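Local coordinates for protein Csm3 (Thermoplasma volcanium, PDB 6AE2) that forms part of the type III-A CRISPR-Cas effector complex, where it probably binds RNA and acts as an endonuclease, at residues Lys25-Ile30 / Ile184-Asn189; Tyr32-Glu37 / Val220-Gly225; Thr123-Arg128 / Gly178-Ser183. All blocks are in the same frame, centred on the assembly; numbering follows the deposited sequence.

Interaction 1: residues Lys25-Ile30 / Ile184-Asn189; sequences KWKYNI and IYEGDN
W26 turns an edge of its indole toward one face of the Y185 ring. The pair is edge-to-face: the five-membered ring and the phenol ring have centroids 5.3 Å apart and planes at 75°. CD1 of W26 sits over the rim of that face. One face of the indole carries the backbone N of Y28. At its edge lies the amide of N29, whose OD1 accepts a bond from W26 NE1 at 3.0 Å. It runs near the indole plane and helps fix the ring's rotation. The Y28 ring has CB of I184 over one face, 4.2 Å from its centroid, a CH-pi contact. CG of Y28 lies between the backbone N and the carbonyl carbon (chi1 45°), which places the ring beside I184. CG1 of I30 meets its edge, and the Y28 OH bonds to E190.

These residues join the start of strand 26-38 to the end of its antiparallel neighbour, strand 175-185, in the main sheet of the RAMP fold. The pairing contains a classic beta bulge. K27 and Y28 both face I184, whose O takes K27 N at 2.8 Å and, weakly, Y28 N at 3.4 Å. I184 N returns a bond to Y28 O.

Past the bulge, E186 N bonds to K25 O at 2.9 Å. The K25 and E186 side chains run alongside each other, with a long salt bridge of 3.8 Å from NZ to OE2. A type II turn follows from Y185 to D188. D188 OD2 accepts Y185 N at 3.1 Å and also forms a salt bridge with R124.

Interaction 2: residues Tyr32-Glu37 / Val220-Gly225; sequences YNMEIE and VKITLG
L224 and Y32 meet because each puts CG beside its backbone N and anti to its carbonyl carbon, with chi1 of -60° and -71°. This lays CD1 of L224 over one face of the phenol ring, 4.2 Å from the centroid, in a CH-pi contact displaced toward the rim. The other methyl, CD2, packs on CB of M34 at 3.7 Å.

From T223 back to K221 the strands pair in regular antiparallel register. E35 and T223 form a hydrogen-bonded pair, with N to O distances of 2.8 Å in both directions. E37 and K221 form another. I36 and I222 lie between them as a non-hydrogen-bonded pair.

The pairing separates two faces. M34, I36, V220 and I222 make the apolar one. There CG2 of I36 touches CG1 of V220 at 3.5 Å, and I36 and I222 lie alongside each other. E35, E37, K221 and T223 make the polar one. The E37 and K221 side chains run the same way there, ending in a long salt bridge of 3.7 Å from OE2 to NZ.

The contact joins strand 26-38 to 220-230, an outermost strand of the sheet within this chain. I194 of helix 190-205 touches Y32, I201 touches I222 and L224, and L204 touches I222. Strand 175-185 borders strand 26-38 on its other side.

Interaction 3: residues Thr123-Arg128 / Gly178-Ser183; sequences TRLIIR and GKIILS
R128 reaches across K179 and I181. Its CB and CG both lie near K179 O, CB at 3.7 Å. Bends at chi2 (-138°) and chi3 (-93°) turn the guanidinium over I181. NE comes near CB of K179 and CD1 of I181. One face of the guanidinium settles on CD1 of I181, which stands 3.5 Å from CZ, nearest the NH1 side. NH2 reaches CD of K179, also at 3.5 Å. R128 touches a crystal neighbour as well, so this pose may be partly set by the lattice.

The backbones form a two-strand antiparallel ladder within the main sheet. I126 and I181 are its hydrogen-bonded pair: I126 N to I181 O is 2.8 Å and I181 N to I126 O is 2.9 Å. S183 N to R124 O and R128 N to K179 O add a bond at each end. L125, I127, I180 and L182 lie on the buried face. There CD1 of L125 meets CG2 of I180 at 3.6 Å, and I127 runs alongside I180. Helix 104-109 touches L125 and L182 through M108.

K179 and R128 carry like charges, with NZ and NH2 5.2 Å apart. K179 NZ has a weak hydrogen bond to N33. The R128 guanidinium rests on aliphatic carbons of I181 and K179, with no ion pair between the segments; the polar bonds across the contact come from the backbone.

All three interactions belong to four neighbouring strands of one antiparallel sheet, in the order 125-132, 175-185, 26-38, 220-230. Interaction 3 joins the first two, interaction 1 the middle two and interaction 2 the last two. Strand 175-185 links interactions 1 and 3, whose centres are about 13 Å apart. I30 N lies 2.6 Å from L182 O, a probable hydrogen bond. Interactions 2 and 3 are also about 13 Å apart between centres. Y32 N to I180 O at 2.9 Å and M34 N to G178 O at 2.7 Å probably join them. Interactions 1 and 2 share strand 26-38, with centres about 23 Å apart.

Interaction 1: residues Lys25-Ile30 / Ile184-Asn189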
loop_
_atom_site.group_PDB
_atom_site.type_symbol
_atom_site.label_atom_id
_atom_site.label_comp_id
_atom_site.label_asym_id
_atom_site.label_seq_id
_atom_site.Cartn_x
_atom_site.Cartn_y
_atom_site.Cartn_z
ATOM N N LYS A 25 -5.468 -4.170 -39.318
ATOM C CA LYS A 25 -4.060 -4.068 -39.684
ATOM C C LYS A 25 -3.228 -3.474 -38.547
ATOM O O LYS A 25 -3.604 -2.473 -37.937
ATOM C CB LYS A 25 -3.894 -3.230 -40.952
ATOM C CG LYS A 25 -2.447 -3.000 -41.348
ATOM C CD LYS A 25 -2.297 -2.836 -42.850
ATOM C CE LYS A 25 -1.446 -1.623 -43.190
ATOM N NZ LYS A 25 -1.860 -0.999 -44.478
ATOM N N TRP A 26 -2.087 -4.104 -38.281
ATOM C CA TRP A 26 -1.248 -3.744 -37.147
ATOM C C TRP A 26 -0.321 -2.589 -37.505
ATOM O O TRP A 26 0.252 -2.546 -38.598
ATOM C CB TRP A 26 -0.443 -4.967 -36.704
ATOM C CG TRP A 26 0.639 -4.729 -35.693
ATOM C CD1 TRP A 26 0.499 -4.681 -34.335
ATOM C CD2 TRP A 26 2.037 -4.564 -35.958
ATOM N NE1 TRP A 26 1.722 -4.474 -33.741
ATOM C CE2 TRP A 26 2.683 -4.398 -34.715
ATOM C CE3 TRP A 26 2.805 -4.526 -37.126
ATOM C CZ2 TRP A 26 4.058 -4.201 -34.610
ATOM C CZ3 TRP A 26 4.172 -4.330 -37.017
ATOM C CH2 TRP A 26 4.783 -4.168 -35.768
ATOM N N LYS A 27 -0.192 -1.639 -36.578
ATOM C CA LYS A 27 0.702 -0.496 -36.740
ATOM C C LYS A 27 2.020 -0.703 -36.002
ATOM O O LYS A 27 3.086 -0.740 -36.622
ATOM C CB LYS A 27 0.027 0.789 -36.240
ATOM C CG LYS A 27 -1.116 1.280 -37.094
ATOM C CD LYS A 27 -1.382 2.764 -36.874
ATOM C CE LYS A 27 -0.277 3.621 -37.471
ATOM N NZ LYS A 27 -0.776 4.953 -37.911
ATOM N N TYR A 28 1.959 -0.834 -34.679
ATOM C CA TYR A 28 3.154 -0.950 -33.855
ATOM C C TYR A 28 2.749 -1.405 -32.462
ATOM O O TYR A 28 1.578 -1.334 -32.080
ATOM C CB TYR A 28 3.921 0.375 -33.780
ATOM C CG TYR A 28 3.047 1.592 -33.547
ATOM C CD1 TYR A 28 2.703 1.998 -32.264
ATOM C CD2 TYR A 28 2.562 2.332 -34.615
ATOM C CE1 TYR A 28 1.903 3.113 -32.060
ATOM C CE2 TYR A 28 1.773 3.444 -34.423
ATOM C CZ TYR A 28 1.442 3.831 -33.147
ATOM O OH TYR A 28 0.648 4.940 -32.969
ATOM N N ASN A 29 3.738 -1.883 -31.715
ATOM C CA ASN A 29 3.600 -2.108 -30.287
ATOM C C ASN A 29 4.231 -0.946 -29.534
ATOM O O ASN A 29 5.257 -0.402 -29.956
ATOM C CB ASN A 29 4.260 -3.419 -29.851
ATOM C CG ASN A 29 3.744 -4.620 -30.614
ATOM O OD1 ASN A 29 2.539 -4.766 -30.827
ATOM N ND2 ASN A 29 4.653 -5.497 -31.021
ATOM N N ILE A 30 3.605 -0.559 -28.427
ATOM C CA ILE A 30 4.182 0.397 -27.493
ATOM C C ILE A 30 4.714 -0.394 -26.308
ATOM O O ILE A 30 3.969 -1.151 -25.672
ATOM C CB ILE A 30 3.155 1.446 -27.044
ATOM C CG1 ILE A 30 2.693 2.294 -28.229
ATOM C CG2 ILE A 30 3.747 2.333 -25.964
ATOM C CD1 ILE A 30 1.379 3.004 -27.992
ATOM N N ILE A 184 -1.069 -1.629 -31.193
ATOM C CA ILE A 184 -1.881 -0.582 -31.801
ATOM C C ILE A 184 -2.204 -0.989 -33.230
ATOM O O ILE A 184 -1.303 -1.346 -33.998
ATOM C CB ILE A 184 -1.166 0.782 -31.779
ATOM C CG1 ILE A 184 -0.650 1.095 -30.373
ATOM C CG2 ILE A 184 -2.093 1.883 -32.281
ATOM C CD1 ILE A 184 -1.733 1.184 -29.328
ATOM N N TYR A 185 -3.483 -0.924 -33.586
ATOM C CA TYR A 185 -3.942 -1.250 -34.925
ATOM C C TYR A 185 -4.574 -0.021 -35.563
ATOM O O TYR A 185 -5.019 0.901 -34.875
ATOM C CB TYR A 185 -4.942 -2.416 -34.899
ATOM C CG TYR A 185 -4.312 -3.742 -34.521
ATOM C CD1 TYR A 185 -3.899 -3.990 -33.217
ATOM C CD2 TYR A 185 -4.126 -4.742 -35.468
ATOM C CE1 TYR A 185 -3.317 -5.198 -32.867
ATOM C CE2 TYR A 185 -3.545 -5.954 -35.128
ATOM C CZ TYR A 185 -3.144 -6.176 -33.826
ATOM O OH TYR A 185 -2.567 -7.377 -33.481
ATOM N N GLU A 186 -4.597 -0.004 -36.894
ATOM C CA GLU A 186 -5.235 1.098 -37.601
ATOM C C GLU A 186 -6.725 1.122 -37.285
ATOM O O GLU A 186 -7.406 0.096 -37.366
ATOM C CB GLU A 186 -5.001 0.979 -39.108
ATOM C CG GLU A 186 -3.542 0.782 -39.485
ATOM C CD GLU A 186 -3.226 1.229 -40.900
ATOM O OE1 GLU A 186 -2.283 2.034 -41.067
ATOM O OE2 GLU A 186 -3.908 0.773 -41.841
ATOM N N GLY A 187 -7.223 2.300 -36.915
ATOM C CA GLY A 187 -8.565 2.450 -36.397
ATOM C C GLY A 187 -8.643 2.539 -34.888
ATOM O O GLY A 187 -9.728 2.800 -34.352
ATOM N N ASP A 188 -7.529 2.332 -34.193
ATOM C CA ASP A 188 -7.487 2.396 -32.741
ATOM C C ASP A 188 -7.136 3.805 -32.276
ATOM O O ASP A 188 -6.368 4.520 -32.923
ATOM C CB ASP A 188 -6.462 1.405 -32.189
ATOM C CG ASP A 188 -7.006 -0.002 -32.083
ATOM O OD1 ASP A 188 -8.244 -0.166 -32.075
ATOM O OD2 ASP A 188 -6.191 -0.946 -32.006
ATOM N N ASN A 189 -7.710 4.195 -31.139
ATOM C CA ASN A 189 -7.430 5.495 -30.530
ATOM C C ASN A 189 -6.313 5.296 -29.513
ATOM O O ASN A 189 -6.552 4.997 -28.342
ATOM C CB ASN A 189 -8.687 6.080 -29.897
ATOM C CG ASN A 189 -8.555 7.562 -29.601
ATOM O OD1 ASN A 189 -7.457 8.064 -29.364
ATOM N ND2 ASN A 189 -9.678 8.274 -29.627
#

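Interaction 2: residues Tyr32-Glu37 / Val220-Gly225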
loop_
_atom_site.group_PDB
_atom_site.type_symbol
_atom_site.label_atom_id
_atom_site.label_comp_id
_atom_site.label_asym_id
_atom_site.label_seq_id
_atom_site.Cartn_x
_atom_site.Cartn_y
_atom_site.Cartn_z
ATOM N N TYR A 32 6.503 -0.477 -22.585
ATOM C CA TYR A 32 6.721 0.255 -21.343
ATOM C C TYR A 32 7.584 -0.601 -20.428
ATOM O O TYR A 32 7.225 -1.744 -20.124
ATOM C CB TYR A 32 5.398 0.586 -20.646
ATOM C CG TYR A 32 4.541 1.639 -21.316
ATOM C CD1 TYR A 32 4.844 2.991 -21.199
ATOM C CD2 TYR A 32 3.408 1.283 -22.038
ATOM C CE1 TYR A 32 4.054 3.958 -21.801
ATOM C CE2 TYR A 32 2.612 2.241 -22.641
ATOM C CZ TYR A 32 2.940 3.576 -22.521
ATOM O OH TYR A 32 2.149 4.531 -23.123
ATOM N N ASN A 33 8.715 -0.054 -19.988
ATOM C CA ASN A 33 9.548 -0.717 -18.984
ATOM C C ASN A 33 9.058 -0.257 -17.618
ATOM O O ASN A 33 9.537 0.729 -17.056
ATOM C CB ASN A 33 11.023 -0.407 -19.203
ATOM C CG ASN A 33 11.614 -1.190 -20.358
ATOM O OD1 ASN A 33 11.485 -2.414 -20.426
ATOM N ND2 ASN A 33 12.269 -0.489 -21.276
ATOM N N MET A 34 8.087 -0.989 -17.079
ATOM C CA MET A 34 7.392 -0.585 -15.866
ATOM C C MET A 34 8.185 -0.964 -14.621
ATOM O O MET A 34 8.827 -2.018 -14.569
ATOM C CB MET A 34 6.005 -1.233 -15.829
ATOM C CG MET A 34 5.351 -1.290 -14.460
ATOM S SD MET A 34 3.801 -2.212 -14.496
ATOM C CE MET A 34 4.355 -3.790 -15.138
ATOM N N GLU A 35 8.147 -0.088 -13.619
ATOM C CA GLU A 35 8.734 -0.349 -12.312
ATOM C C GLU A 35 7.646 -0.271 -11.249
ATOM O O GLU A 35 6.795 0.626 -11.284
ATOM C CB GLU A 35 9.855 0.643 -11.985
ATOM C CG GLU A 35 10.348 0.564 -10.544
ATOM C CD GLU A 35 11.534 1.470 -10.272
ATOM O OE1 GLU A 35 12.546 1.356 -10.994
ATOM O OE2 GLU A 35 11.456 2.292 -9.332
ATOM N N ILE A 36 7.676 -1.214 -10.311
ATOM C CA ILE A 36 6.696 -1.309 -9.234
ATOM C C ILE A 36 7.450 -1.243 -7.915
ATOM O O ILE A 36 8.218 -2.157 -7.586
ATOM C CB ILE A 36 5.873 -2.600 -9.324
ATOM C CG1 ILE A 36 5.062 -2.632 -10.618
ATOM C CG2 ILE A 36 4.972 -2.747 -8.110
ATOM C CD1 ILE A 36 4.258 -3.892 -10.782
ATOM N N GLU A 37 7.230 -0.176 -7.154
ATOM C CA GLU A 37 7.856 -0.019 -5.847
ATOM C C GLU A 37 6.841 -0.310 -4.750
ATOM O O GLU A 37 5.721 0.215 -4.774
ATOM C CB GLU A 37 8.435 1.384 -5.666
ATOM C CG GLU A 37 9.275 1.518 -4.403
ATOM C CD GLU A 37 9.821 2.916 -4.195
ATOM O OE1 GLU A 37 10.791 3.064 -3.420
ATOM O OE2 GLU A 37 9.279 3.865 -4.799
ATOM N N VAL A 220 1.355 0.475 -3.451
ATOM C CA VAL A 220 2.329 0.302 -4.519
ATOM C C VAL A 220 2.443 1.600 -5.307
ATOM O O VAL A 220 1.446 2.292 -5.533
ATOM C CB VAL A 220 1.917 -0.882 -5.420
ATOM C CG1 VAL A 220 2.441 -0.714 -6.826
ATOM C CG2 VAL A 220 2.389 -2.197 -4.809
ATOM N N LYS A 221 3.665 1.943 -5.705
ATOM C CA LYS A 221 3.911 3.039 -6.634
ATOM C C LYS A 221 4.365 2.446 -7.961
ATOM O O LYS A 221 5.375 1.736 -8.014
ATOM C CB LYS A 221 4.955 4.012 -6.089
ATOM C CG LYS A 221 5.392 5.054 -7.102
ATOM C CD LYS A 221 6.763 5.618 -6.771
ATOM C CE LYS A 221 6.704 6.553 -5.573
ATOM N NZ LYS A 221 7.974 7.309 -5.390
ATOM N N ILE A 222 3.615 2.728 -9.024
ATOM C CA ILE A 222 3.892 2.200 -10.354
ATOM C C ILE A 222 4.471 3.319 -11.207
ATOM O O ILE A 222 3.913 4.421 -11.262
ATOM C CB ILE A 222 2.627 1.608 -11.000
ATOM C CG1 ILE A 222 2.191 0.350 -10.242
ATOM C CG2 ILE A 222 2.870 1.309 -12.475
ATOM C CD1 ILE A 222 1.418 -0.645 -11.078
ATOM N N THR A 223 5.594 3.037 -11.863
ATOM C CA THR A 223 6.285 4.001 -12.713
ATOM C C THR A 223 6.445 3.398 -14.101
ATOM O O THR A 223 7.225 2.454 -14.290
ATOM C CB THR A 223 7.647 4.382 -12.131
ATOM O OG1 THR A 223 7.486 4.775 -10.765
ATOM C CG2 THR A 223 8.264 5.539 -12.917
ATOM N N LEU A 224 5.702 3.931 -15.065
ATOM C CA LEU A 224 5.974 3.649 -16.465
ATOM C C LEU A 224 7.081 4.565 -16.960
ATOM O O LEU A 224 7.130 5.748 -16.613
ATOM C CB LEU A 224 4.722 3.845 -17.321
ATOM C CG LEU A 224 3.489 2.997 -17.017
ATOM C CD1 LEU A 224 2.379 3.272 -18.025
ATOM C CD2 LEU A 224 3.857 1.524 -17.002
ATOM N N GLY A 225 7.971 4.015 -17.772
ATOM C CA GLY A 225 9.009 4.802 -18.398
ATOM C C GLY A 225 8.438 5.617 -19.536
ATOM O O GLY A 225 7.228 5.837 -19.636
#

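Interaction 3: residues Thr123-Arg128 / Gly178-Ser183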
loop_
_atom_site.group_PDB
_atom_site.type_symbol
_atom_site.label_atom_id
_atom_site.label_comp_id
_atom_site.label_asym_id
_atom_site.label_seq_id
_atom_site.Cartn_x
_atom_site.Cartn_y
_atom_site.Cartn_z
ATOM N N THR A 123 -5.438 -9.494 -29.251
ATOM C CA THR A 123 -4.814 -8.994 -28.032
ATOM C C THR A 123 -4.273 -7.582 -28.233
ATOM O O THR A 123 -3.602 -7.301 -29.232
ATOM C CB THR A 123 -3.692 -9.941 -27.590
ATOM O OG1 THR A 123 -4.256 -11.048 -26.876
ATOM C CG2 THR A 123 -2.684 -9.230 -26.700
ATOM N N ARG A 124 -4.571 -6.694 -27.277
ATOM C CA ARG A 124 -4.103 -5.316 -27.319
ATOM C C ARG A 124 -3.180 -4.932 -26.174
ATOM O O ARG A 124 -2.436 -3.957 -26.316
ATOM C CB ARG A 124 -5.289 -4.337 -27.322
ATOM C CG ARG A 124 -6.173 -4.430 -28.547
ATOM C CD ARG A 124 -5.535 -3.758 -29.749
ATOM N NE ARG A 124 -6.521 -3.112 -30.611
ATOM C CZ ARG A 124 -7.472 -3.749 -31.292
ATOM N NH1 ARG A 124 -7.592 -5.065 -31.222
ATOM N NH2 ARG A 124 -8.310 -3.058 -32.051
ATOM N N LEU A 125 -3.196 -5.658 -25.059
ATOM C CA LEU A 125 -2.425 -5.247 -23.891
ATOM C C LEU A 125 -1.935 -6.476 -23.144
ATOM O O LEU A 125 -2.742 -7.298 -22.700
ATOM C CB LEU A 125 -3.266 -4.363 -22.968
ATOM C CG LEU A 125 -2.705 -4.147 -21.560
ATOM C CD1 LEU A 125 -1.641 -3.066 -21.575
ATOM C CD2 LEU A 125 -3.816 -3.794 -20.585
ATOM N N ILE A 126 -0.617 -6.589 -23.002
ATOM C CA ILE A 126 0.011 -7.594 -22.154
ATOM C C ILE A 126 0.706 -6.879 -21.006
ATOM O O ILE A 126 1.484 -5.943 -21.230
ATOM C CB ILE A 126 1.021 -8.458 -22.929
ATOM C CG1 ILE A 126 0.372 -9.126 -24.139
ATOM C CG2 ILE A 126 1.643 -9.497 -22.007
ATOM C CD1 ILE A 126 1.385 -9.743 -25.085
ATOM N N ILE A 127 0.423 -7.314 -19.782
ATOM C CA ILE A 127 1.218 -6.959 -18.615
ATOM C C ILE A 127 1.907 -8.231 -18.147
ATOM O O ILE A 127 1.248 -9.180 -17.703
ATOM C CB ILE A 127 0.367 -6.340 -17.497
ATOM C CG1 ILE A 127 -0.355 -5.093 -18.004
ATOM C CG2 ILE A 127 1.245 -5.989 -16.305
ATOM C CD1 ILE A 127 -1.121 -4.353 -16.930
ATOM N N ARG A 128 3.228 -8.259 -18.267
ATOM C CA ARG A 128 4.004 -9.445 -17.954
ATOM C C ARG A 128 4.333 -9.500 -16.468
ATOM O O ARG A 128 4.172 -8.526 -15.731
ATOM C CB ARG A 128 5.277 -9.471 -18.797
ATOM C CG ARG A 128 4.992 -9.420 -20.287
ATOM C CD ARG A 128 5.888 -10.370 -21.053
ATOM N NE ARG A 128 7.099 -9.716 -21.538
ATOM C CZ ARG A 128 7.476 -9.696 -22.813
ATOM N NH1 ARG A 128 6.746 -10.314 -23.733
ATOM N NH2 ARG A 128 8.594 -9.075 -23.168
ATOM N N GLY A 178 9.119 -4.950 -14.899
ATOM C CA GLY A 178 8.315 -5.726 -15.822
ATOM C C GLY A 178 7.937 -4.899 -17.031
ATOM O O GLY A 178 7.934 -3.664 -16.994
ATOM N N LYS A 179 7.617 -5.600 -18.111
ATOM C CA LYS A 179 7.245 -4.969 -19.368
ATOM C C LYS A 179 5.730 -4.918 -19.516
ATOM O O LYS A 179 5.011 -5.816 -19.071
ATOM C CB LYS A 179 7.845 -5.724 -20.558
ATOM C CG LYS A 179 8.907 -4.956 -21.338
ATOM C CD LYS A 179 9.503 -5.821 -22.443
ATOM C CE LYS A 179 10.724 -5.172 -23.080
ATOM N NZ LYS A 179 11.916 -5.222 -22.189
ATOM N N ILE A 180 5.252 -3.850 -20.148
ATOM C CA ILE A 180 3.876 -3.753 -20.617
ATOM C C ILE A 180 3.916 -3.520 -22.119
ATOM O O ILE A 180 4.590 -2.597 -22.591
ATOM C CB ILE A 180 3.096 -2.627 -19.914
ATOM C CG1 ILE A 180 2.876 -2.950 -18.437
ATOM C CG2 ILE A 180 1.762 -2.385 -20.613
ATOM C CD1 ILE A 180 2.073 -1.892 -17.707
ATOM N N ILE A 181 3.203 -4.357 -22.867
ATOM C CA ILE A 181 3.185 -4.291 -24.323
ATOM C C ILE A 181 1.780 -3.922 -24.771
ATOM O O ILE A 181 0.815 -4.641 -24.486
ATOM C CB ILE A 181 3.640 -5.611 -24.961
ATOM C CG1 ILE A 181 5.027 -6.000 -24.445
ATOM C CG2 ILE A 181 3.657 -5.478 -26.475
ATOM C CD1 ILE A 181 5.305 -7.475 -24.494
ATOM N N LEU A 182 1.674 -2.802 -25.474
ATOM C CA LEU A 182 0.423 -2.303 -26.022
ATOM C C LEU A 182 0.495 -2.407 -27.539
ATOM O O LEU A 182 1.374 -1.799 -28.159
ATOM C CB LEU A 182 0.190 -0.856 -25.594
ATOM C CG LEU A 182 -0.989 -0.537 -24.679
ATOM C CD1 LEU A 182 -0.946 0.930 -24.296
ATOM C CD2 LEU A 182 -2.296 -0.871 -25.367
ATOM N N SER A 183 -0.414 -3.174 -28.133
ATOM C CA SER A 183 -0.467 -3.339 -29.580
ATOM C C SER A 183 -1.484 -2.368 -30.167
ATOM O O SER A 183 -2.623 -2.293 -29.694
ATOM C CB SER A 183 -0.820 -4.777 -29.954
ATOM O OG SER A 183 0.169 -5.670 -29.474
#